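Local coordinates for amidohydrolase 3 domain-containing protein (Pyrococcus horikoshii, PDB 3IGH) that probably hydrolyses carbon-nitrogen bonds other than peptide bonds, as a metal-dependent enzyme of the amidohydrolase family whose substrate is not known, at residues A[348-362]-A[385-399]. Numbering follows the deposited sequence. Where two conformers were deposited one is given.
Sequences LERVKNLKVRLSVQP and RFKDLMKVAELGFST
Gln361 and Ser398 meet where two neighbouring parallel strands end, and their side chains show how a strand pair can be locked beyond its backbone ladder. Gln361 NE2 donates to Ser398 OG at 2.7 Å, the hydroxyl lying somewhat out of the amide plane, and Ser398 OG in turn donates to Val360 O from above that carbonyl's plane. The hydroxyl reaches both because chi1 of 51° sets it between its own backbone N and carbonyl carbon. Ser359 OG lies 3.1 Å from Ser398 OG and is hydrogen-bonded to Ser66 OG of strand 58-68. Behind this cluster runs the ladder proper: Leu358 N to Glu394 O, Gly396 N to Leu358 O at 2.8 Å, and Val360 N to Gly396 O, all nearly straight. As expected of an amidohydrolase, whose family belongs to the TIM-barrel clan, strands 357-360 and 395-397 are adjacent parallel staves of the barrel, with helix 386-392 packed outside them. Just before the strands pair, water 3 donates to Val356 O and accepts from Glu394 N. On the helix-facing side of the strands, Val360 CB lies 3.6 Å from Phe386 CE2, while the Leu358 side chain crosses that of Leu389 at about a right angle, its CD1 touching Leu389 CD2 and Ala393 CB. Pro362 CG sits 3.8 Å from the centroid of the Phe397 ring, almost on its normal, a CH-pi contact. Farther out, Leu348 CD1 lies over one guanidinium face of Arg385, 3.6 Å from NH2. Arg385 NE and NH2 both grip Asp388 OD2 within the guanidinium plane, and NH1 pairs with Asp345. A leucine in place of Arg385 would probably leave Asp388 and Asp345 without their shared cation and Leu348 CD1 without the flat surface beneath it. Leu348 CD2 meets Leu389 CD2 at 3.8 Å, and Val392 CG2 packs against Val351 CG1.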
ATOM      1  N   LEU A 348      13.117   9.089  33.472  1.00 39.84           N
ATOM      2  CA  LEU A 348      12.373   7.834  33.541  1.00 39.62           C
ATOM      3  C   LEU A 348      10.876   8.065  33.727  1.00 43.28           C
ATOM      4  O   LEU A 348      10.066   7.431  33.059  1.00 37.79           O
ATOM      5  CB  LEU A 348      12.909   6.936  34.660  1.00 41.40           C
ATOM      6  CG  LEU A 348      14.274   6.265  34.472  1.00 43.44           C
ATOM      7  CD1 LEU A 348      14.750   5.651  35.779  1.00 41.34           C
ATOM      8  CD2 LEU A 348      14.227   5.201  33.374  1.00 42.56           C
ATOM      9  N   GLU A 349      10.516   8.989  34.617  1.00 44.90           N
ATOM     10  CA  GLU A 349       9.109   9.302  34.861  1.00 44.41           C
ATOM     11  C   GLU A 349       8.486  10.051  33.680  1.00 39.30           C
ATOM     12  O   GLU A 349       7.304   9.873  33.376  1.00 38.60           O
ATOM     13  CB  GLU A 349       8.952  10.105  36.161  1.00 49.07           C
ATOM     14  CG  GLU A 349       7.521  10.152  36.730  1.00 69.20           C
ATOM     15  CD  GLU A 349       6.995   8.790  37.198  1.00 78.12           C
ATOM     16  OE1 GLU A 349       5.761   8.594  37.173  1.00 82.14           O
ATOM     17  OE2 GLU A 349       7.803   7.917  37.592  1.00 78.96           O
ATOM     18  N   ARG A 350       9.284  10.878  33.008  1.00 36.80           N
ATOM     19  CA  ARG A 350       8.796  11.598  31.832  1.00 37.73           C
ATOM     20  C   ARG A 350       8.528  10.638  30.670  1.00 38.47           C
ATOM     21  O   ARG A 350       7.491  10.739  30.007  1.00 33.42           O
ATOM     22  CB  ARG A 350       9.758  12.708  31.421  1.00 37.16           C
ATOM     23  CG  ARG A 350       9.125  13.674  30.449  1.00 34.15           C
ATOM     24  CD  ARG A 350       9.972  14.885  30.198  1.00 34.81           C
ATOM     25  NE  ARG A 350       9.291  15.753  29.247  1.00 37.87           N
ATOM     26  CZ  ARG A 350       9.902  16.579  28.406  1.00 35.29           C
ATOM     27  NH1 ARG A 350       9.177  17.334  27.587  1.00 38.32           N
ATOM     28  NH2 ARG A 350      11.230  16.655  28.385  1.00 37.76           N
ATOM     29  N   VAL A 351       9.443   9.690  30.462  1.00 36.58           N
ATOM     30  CA  VAL A 351       9.245   8.592  29.496  1.00 39.38           C
ATOM     31  C   VAL A 351       7.934   7.848  29.789  1.00 37.81           C
ATOM     32  O   VAL A 351       7.116   7.626  28.888  1.00 34.73           O
ATOM     33  CB  VAL A 351      10.470   7.619  29.476  1.00 37.42           C
ATOM     34  CG1 VAL A 351      10.120   6.279  28.829  1.00 35.01           C
ATOM     35  CG2 VAL A 351      11.661   8.268  28.750  1.00 38.08           C
ATOM     36  N   LYS A 352       7.727   7.510  31.062  1.00 40.80           N
ATOM     37  CA  LYS A 352       6.509   6.832  31.512  1.00 38.44           C
ATOM     38  C   LYS A 352       5.253   7.649  31.210  1.00 41.20           C
ATOM     39  O   LYS A 352       4.293   7.128  30.634  1.00 39.31           O
ATOM     40  CB  LYS A 352       6.588   6.526  33.013  1.00 39.36           C
ATOM     41  CG  LYS A 352       5.414   5.713  33.543  1.00 44.89           C
ATOM     42  CD  LYS A 352       5.565   5.423  35.022  1.00 57.50           C
ATOM     43  CE  LYS A 352       4.501   4.448  35.496  1.00 79.31           C
ATOM     44  NZ  LYS A 352       4.761   3.995  36.892  1.00 93.85           N
ATOM     45  N   ASN A 353       5.283   8.928  31.582  1.00 37.34           N
ATOM     46  CA  ASN A 353       4.131   9.811  31.428  1.00 39.46           C
ATOM     47  C   ASN A 353       3.731  10.084  29.984  1.00 38.53           C
ATOM     48  O   ASN A 353       2.544  10.188  29.681  1.00 39.74           O
ATOM     49  CB  ASN A 353       4.363  11.121  32.183  1.00 40.00           C
ATOM     50  CG  ASN A 353       4.341  10.932  33.701  1.00 53.29           C
ATOM     51  OD1 ASN A 353       3.764   9.968  34.214  1.00 58.67           O
ATOM     52  ND2 ASN A 353       4.981  11.848  34.421  1.00 50.09           N
ATOM     53  N   LEU A 354       4.719  10.179  29.094  1.00 37.93           N
ATOM     54  CA  LEU A 354       4.452  10.443  27.675  1.00 30.87           C
ATOM     55  C   LEU A 354       4.126   9.185  26.887  1.00 33.07           C
ATOM     56  O   LEU A 354       3.756   9.265  25.714  1.00 35.10           O
ATOM     57  CB  LEU A 354       5.627  11.192  27.025  1.00 32.79           C
ATOM     58  CG  LEU A 354       5.902  12.605  27.549  1.00 40.04           C
ATOM     59  CD1 LEU A 354       7.193  13.166  26.979  1.00 33.20           C
ATOM     60  CD2 LEU A 354       4.746  13.539  27.248  1.00 43.32           C
ATOM     61  N   LYS A 355       4.290   8.027  27.527  1.00 33.20           N
ATOM     62  CA  LYS A 355       3.937   6.733  26.941  1.00 33.85           C
ATOM     63  C   LYS A 355       4.732   6.418  25.665  1.00 33.25           C
ATOM     64  O   LYS A 355       4.224   5.760  24.761  1.00 34.25           O
ATOM     65  CB  LYS A 355       2.421   6.643  26.677  1.00 36.95           C
ATOM     66  CG  LYS A 355       1.547   6.672  27.928  1.00 43.75           C
ATOM     67  CD  LYS A 355       0.075   6.591  27.542  1.00 49.98           C
ATOM     68  CE  LYS A 355      -0.767   5.981  28.658  1.00 82.86           C
ATOM     69  NZ  LYS A 355      -0.999   6.926  29.782  1.00 80.99           N
ATOM     70  N   VAL A 356       5.981   6.877  25.603  1.00 32.57           N
ATOM     71  CA  VAL A 356       6.793   6.668  24.402  1.00 35.68           C
ATOM     72  C   VAL A 356       7.240   5.206  24.293  1.00 31.71           C
ATOM     73  O   VAL A 356       7.291   4.481  25.298  1.00 32.88           O
ATOM     74  CB  VAL A 356       8.010   7.636  24.305  1.00 36.39           C
ATOM     75  CG1 VAL A 356       7.547   9.093  24.229  1.00 31.51           C
ATOM     76  CG2 VAL A 356       8.978   7.432  25.461  1.00 39.62           C
ATOM     77  N   ARG A 357       7.508   4.783  23.060  1.00 29.54           N
ATOM     78  CA  ARG A 357       8.071   3.468  22.765  1.00 30.79           C
ATOM     79  C   ARG A 357       9.583   3.605  22.617  1.00 32.85           C
ATOM     80  O   ARG A 357      10.062   4.631  22.162  1.00 32.06           O
ATOM     81  CB  ARG A 357       7.455   2.915  21.474  1.00 26.97           C
ATOM     82  CG  ARG A 357       6.041   2.400  21.670  1.00 31.20           C
ATOM     83  CD  ARG A 357       5.245   2.403  20.373  1.00 31.22           C
ATOM     84  NE  ARG A 357       4.878   3.739  19.906  1.00 29.28           N
ATOM     85  CZ  ARG A 357       5.167   4.218  18.694  1.00 29.00           C
ATOM     86  NH1 ARG A 357       5.835   3.473  17.829  1.00 25.28           N
ATOM     87  NH2 ARG A 357       4.770   5.433  18.337  1.00 26.23           N
ATOM     88  N   LEU A 358      10.334   2.582  23.025  1.00 33.29           N
ATOM     89  CA  LEU A 358      11.797   2.642  22.957  1.00 32.10           C
ATOM     90  C   LEU A 358      12.381   1.471  22.172  1.00 32.03           C
ATOM     91  O   LEU A 358      12.066   0.316  22.440  1.00 34.63           O
ATOM     92  CB  LEU A 358      12.417   2.672  24.365  1.00 37.43           C
ATOM     93  CG  LEU A 358      11.971   3.718  25.402  1.00 33.56           C
ATOM     94  CD1 LEU A 358      12.603   3.431  26.758  1.00 32.48           C
ATOM     95  CD2 LEU A 358      12.315   5.135  24.958  1.00 31.44           C
ATOM     96  N   SER A 359      13.247   1.782  21.209  1.00 32.27           N
ATOM     97  CA  SER A 359      14.012   0.759  20.509  1.00 32.20           C
ATOM     98  C   SER A 359      15.478   0.882  20.911  1.00 28.40           C
ATOM     99  O   SER A 359      16.118   1.902  20.660  1.00 30.32           O
ATOM    100  CB  SER A 359      13.842   0.913  18.999  1.00 31.48           C
ATOM    101  OG  SER A 359      14.648   0.005  18.290  1.00 39.09           O
ATOM    102  N   VAL A 360      16.001  -0.158  21.552  1.00 27.50           N
ATOM    103  CA  VAL A 360      17.367  -0.119  22.071  1.00 29.69           C
ATOM    104  C   VAL A 360      18.235  -1.181  21.406  1.00 31.20           C
ATOM    105  O   VAL A 360      17.720  -2.138  20.826  1.00 29.46           O
ATOM    106  CB  VAL A 360      17.412  -0.295  23.616  1.00 33.09           C
ATOM    107  CG1 VAL A 360      16.713   0.873  24.321  1.00 30.72           C
ATOM    108  CG2 VAL A 360      16.830  -1.632  24.056  1.00 26.91           C
ATOM    109  N   GLN A 361      19.550  -1.011  21.504  1.00 27.55           N
ATOM    110  CA  GLN A 361      20.486  -1.895  20.813  1.00 29.07           C
ATOM    111  C   GLN A 361      21.517  -2.465  21.795  1.00 30.45           C
ATOM    112  O   GLN A 361      22.603  -1.906  21.939  1.00 27.80           O
ATOM    113  CB  GLN A 361      21.195  -1.144  19.678  1.00 30.85           C
ATOM    114  CG  GLN A 361      20.303  -0.636  18.532  1.00 33.16           C
ATOM    115  CD  GLN A 361      19.547   0.628  18.892  1.00 34.03           C
ATOM    116  OE1 GLN A 361      20.075   1.502  19.580  1.00 38.14           O
ATOM    117  NE2 GLN A 361      18.294   0.719  18.454  1.00 41.00           N
ATOM    118  N   PRO A 362      21.162  -3.552  22.504  1.00 32.09           N
ATOM    119  CA  PRO A 362      22.041  -4.119  23.547  1.00 32.28           C
ATOM    120  C   PRO A 362      23.480  -4.462  23.146  1.00 32.84           C
ATOM    121  O   PRO A 362      24.371  -4.344  23.981  1.00 34.78           O
ATOM    122  CB  PRO A 362      21.275  -5.360  24.016  1.00 30.75           C
ATOM    123  CG  PRO A 362      19.830  -4.994  23.765  1.00 31.75           C
ATOM    124  CD  PRO A 362      19.869  -4.261  22.446  1.00 26.09           C
ATOM    125  N   ARG A 385      20.322   1.544  30.276  1.00 30.22           N
ATOM    126  CA  ARG A 385      19.692   1.056  31.508  1.00 30.02           C
ATOM    127  C   ARG A 385      18.414   0.278  31.222  1.00 35.47           C
ATOM    128  O   ARG A 385      17.313   0.673  31.618  1.00 34.75           O
ATOM    129  CB  ARG A 385      19.505   2.196  32.535  1.00 33.90           C
ATOM    130  CG  ARG A 385      18.696   3.407  32.064  1.00 34.81           C
ATOM    131  CD  ARG A 385      18.846   4.607  32.997  1.00 34.15           C
ATOM    132  NE  ARG A 385      18.529   4.322  34.396  1.00 32.79           N
ATOM    133  CZ  ARG A 385      18.484   5.240  35.365  1.00 33.73           C
ATOM    134  NH1 ARG A 385      18.727   6.519  35.103  1.00 31.58           N
ATOM    135  NH2 ARG A 385      18.193   4.877  36.606  1.00 40.21           N
ATOM    136  N   PHE A 386      18.585  -0.872  30.569  1.00 35.27           N
ATOM    137  CA  PHE A 386      17.462  -1.591  29.952  1.00 35.50           C
ATOM    138  C   PHE A 386      16.424  -2.113  30.939  1.00 39.00           C
ATOM    139  O   PHE A 386      15.233  -2.101  30.639  1.00 35.01           O
ATOM    140  CB  PHE A 386      17.957  -2.740  29.071  1.00 32.05           C
ATOM    141  CG  PHE A 386      18.926  -2.322  27.999  1.00 32.91           C
ATOM    142  CD1 PHE A 386      19.995  -3.150  27.667  1.00 31.42           C
ATOM    143  CD2 PHE A 386      18.780  -1.110  27.320  1.00 35.08           C
ATOM    144  CE1 PHE A 386      20.895  -2.786  26.678  1.00 37.09           C
ATOM    145  CE2 PHE A 386      19.693  -0.736  26.335  1.00 32.15           C
ATOM    146  CZ  PHE A 386      20.742  -1.583  26.005  1.00 31.18           C
ATOM    147  N   LYS A 387      16.883  -2.575  32.102  1.00 38.51           N
ATOM    148  CA  LYS A 387      15.981  -3.039  33.146  1.00 43.11           C
ATOM    149  C   LYS A 387      15.097  -1.900  33.661  1.00 37.26           C
ATOM    150  O   LYS A 387      13.884  -2.067  33.755  1.00 35.71           O
ATOM    151  CB  LYS A 387      16.741  -3.729  34.288  1.00 42.36           C
ATOM    152  CG  LYS A 387      15.810  -4.467  35.261  1.00 52.78           C
ATOM    153  CD  LYS A 387      16.568  -5.240  36.333  1.00 59.47           C
ATOM    154  CE  LYS A 387      15.649  -6.228  37.050  1.00 72.55           C
ATOM    155  NZ  LYS A 387      16.366  -7.021  38.090  1.00 77.46           N
ATOM    156  N   ASP A 388      15.704  -0.745  33.947  1.00 35.18           N
ATOM    157  CA  ASP A 388      14.950   0.463  34.316  1.00 36.65           C
ATOM    158  C   ASP A 388      13.957   0.916  33.237  1.00 44.46           C
ATOM    159  O   ASP A 388      12.829   1.283  33.551  1.00 36.48           O
ATOM    160  CB  ASP A 388      15.896   1.626  34.643  1.00 36.27           C
ATOM    161  CG  ASP A 388      16.780   1.341  35.844  1.00 47.42           C
ATOM    162  OD1 ASP A 388      16.387   0.505  36.683  1.00 44.19           O
ATOM    163  OD2 ASP A 388      17.869   1.952  35.939  1.00 45.10           O
ATOM    164  N   LEU A 389      14.384   0.901  31.975  1.00 37.65           N
ATOM    165  CA  LEU A 389      13.540   1.367  30.865  1.00 36.57           C
ATOM    166  C   LEU A 389      12.337   0.452  30.595  1.00 34.45           C
ATOM    167  O   LEU A 389      11.238   0.936  30.279  1.00 37.41           O
ATOM    168  CB  LEU A 389      14.380   1.547  29.594  1.00 32.88           C
ATOM    169  CG  LEU A 389      15.469   2.626  29.657  1.00 31.23           C
ATOM    170  CD1 LEU A 389      16.424   2.554  28.463  1.00 33.84           C
ATOM    171  CD2 LEU A 389      14.855   4.029  29.782  1.00 35.80           C
ATOM    172  N   MET A 390      12.546  -0.860  30.749  1.00 37.94           N
ATOM    173  CA  MET A 390      11.505  -1.869  30.536  0.50 39.71           C
ATOM    174  C   MET A 390      10.341  -1.659  31.513  1.00 42.02           C
ATOM    175  O   MET A 390       9.191  -2.005  31.221  1.00 42.79           O
ATOM    176  CB  MET A 390      12.106  -3.269  30.714  0.50 42.47           C
ATOM    177  CG  MET A 390      11.587  -4.348  29.766  0.50 49.40           C
ATOM    178  SD  MET A 390      12.607  -5.852  29.808  0.50 37.90           S
ATOM    179  CE  MET A 390      12.624  -6.184  31.572  0.50 35.13           C
ATOM    180  N   LYS A 391      10.654  -1.088  32.674  1.00 42.83           N
ATOM    181  CA  LYS A 391       9.667  -0.784  33.707  1.00 47.09           C
ATOM    182  C   LYS A 391       8.762   0.393  33.326  1.00 48.88           C
ATOM    183  O   LYS A 391       7.612   0.454  33.756  1.00 51.94           O
ATOM    184  CB  LYS A 391      10.384  -0.475  35.025  1.00 45.72           C
ATOM    185  CG  LYS A 391       9.611  -0.843  36.281  1.00 69.51           C
ATOM    186  CD  LYS A 391      10.562  -1.166  37.436  1.00 84.41           C
ATOM    187  CE  LYS A 391      11.162  -2.566  37.289  1.00 93.22           C
ATOM    188  NZ  LYS A 391      12.341  -2.784  38.172  1.00 87.45           N
ATOM    189  N   VAL A 392       9.279   1.321  32.524  1.00 40.18           N
ATOM    190  CA  VAL A 392       8.539   2.547  32.197  1.00 39.23           C
ATOM    191  C   VAL A 392       8.023   2.631  30.749  1.00 42.00           C
ATOM    192  O   VAL A 392       7.195   3.486  30.441  1.00 37.75           O
ATOM    193  CB  VAL A 392       9.316   3.842  32.592  1.00 39.41           C
ATOM    194  CG1 VAL A 392       9.520   3.908  34.113  1.00 41.69           C
ATOM    195  CG2 VAL A 392      10.650   3.955  31.848  1.00 34.56           C
ATOM    196  N   ALA A 393       8.498   1.749  29.870  1.00 39.44           N
ATOM    197  CA  ALA A 393       8.088   1.794  28.461  1.00 38.60           C
ATOM    198  C   ALA A 393       8.081   0.430  27.791  1.00 38.27           C
ATOM    199  O   ALA A 393       8.778  -0.493  28.226  1.00 34.13           O
ATOM    200  CB  ALA A 393       8.987   2.748  27.679  1.00 35.55           C
ATOM    201  N   GLU A 394       7.288   0.314  26.727  1.00 34.12           N
ATOM    202  CA  GLU A 394       7.434  -0.798  25.800  1.00 37.19           C
ATOM    203  C   GLU A 394       8.827  -0.705  25.181  1.00 38.16           C
ATOM    204  O   GLU A 394       9.245   0.357  24.716  1.00 35.21           O
ATOM    205  CB  GLU A 394       6.367  -0.740  24.713  1.00 41.60           C
ATOM    206  CG  GLU A 394       6.244  -2.024  23.935  1.00 54.14           C
ATOM    207  CD  GLU A 394       5.325  -3.032  24.606  1.00 63.86           C
ATOM    208  OE1 GLU A 394       5.786  -4.160  24.899  1.00 56.76           O
ATOM    209  OE2 GLU A 394       4.143  -2.696  24.833  1.00 65.31           O
ATOM    210  N   LEU A 395       9.555  -1.813  25.229  1.00 35.07           N
ATOM    211  CA  LEU A 395      10.952  -1.829  24.836  1.00 33.69           C
ATOM    212  C   LEU A 395      11.151  -2.872  23.744  1.00 32.99           C
ATOM    213  O   LEU A 395      10.736  -4.019  23.895  1.00 33.51           O
ATOM    214  CB  LEU A 395      11.810  -2.167  26.058  1.00 36.36           C
ATOM    215  CG  LEU A 395      13.327  -2.008  26.039  1.00 40.32           C
ATOM    216  CD1 LEU A 395      13.713  -0.543  26.073  1.00 43.13           C
ATOM    217  CD2 LEU A 395      13.912  -2.712  27.251  1.00 50.04           C
ATOM    218  N   GLY A 396      11.779  -2.467  22.644  1.00 28.41           N
ATOM    219  CA  GLY A 396      12.095  -3.391  21.561  1.00 31.20           C
ATOM    220  C   GLY A 396      13.597  -3.512  21.406  1.00 27.98           C
ATOM    221  O   GLY A 396      14.327  -2.567  21.704  1.00 33.89           O
ATOM    222  N   PHE A 397      14.060  -4.676  20.953  1.00 28.40           N
ATOM    223  CA  PHE A 397      15.490  -4.877  20.722  1.00 27.55           C
ATOM    224  C   PHE A 397      15.798  -4.758  19.238  1.00 28.34           C
ATOM    225  O   PHE A 397      14.982  -5.104  18.375  1.00 28.40           O
ATOM    226  CB  PHE A 397      15.950  -6.257  21.221  1.00 33.19           C
ATOM    227  CG  PHE A 397      16.176  -6.345  22.719  1.00 32.19           C
ATOM    228  CD1 PHE A 397      15.934  -5.262  23.561  1.00 28.48           C
ATOM    229  CD2 PHE A 397      16.610  -7.544  23.282  1.00 35.06           C
ATOM    230  CE1 PHE A 397      16.136  -5.359  24.934  1.00 31.66           C
ATOM    231  CE2 PHE A 397      16.809  -7.657  24.647  1.00 28.60           C
ATOM    232  CZ  PHE A 397      16.570  -6.555  25.479  1.00 34.82           C
ATOM    233  N   SER A 398      17.007  -4.301  18.954  1.00 29.40           N
ATOM    234  CA  SER A 398      17.457  -4.123  17.597  1.00 30.84           C
ATOM    235  C   SER A 398      18.979  -4.162  17.554  1.00 28.63           C
ATOM    236  O   SER A 398      19.632  -4.162  18.590  1.00 28.06           O
ATOM    237  CB  SER A 398      16.959  -2.780  17.061  1.00 32.72           C
ATOM    238  OG  SER A 398      17.262  -1.713  17.937  1.00 34.62           O
ATOM    239  N   THR A 399      19.529  -4.176  16.345  1.00 32.41           N
ATOM    240  CA  THR A 399      20.963  -4.264  16.161  1.00 28.60           C
ATOM    241  C   THR A 399      21.549  -3.010  15.535  1.00 35.11           C
ATOM    242  O   THR A 399      22.759  -2.810  15.606  1.00 32.57           O
ATOM    243  CB  THR A 399      21.351  -5.460  15.259  1.00 29.23           C
ATOM    244  OG1 THR A 399      20.631  -5.388  14.021  1.00 31.66           O
ATOM    245  CG2 THR A 399      21.047  -6.786  15.952  1.00 29.23           C
TER
HETATM  246  O   HOH W   1       6.501   4.986  28.131  1.00 46.81           O
HETATM  247  O   HOH W   2       4.112   4.581  29.953  1.00 46.40           O
HETATM  248  O   HOH W   3       5.525   2.456  25.725  1.00 40.85           O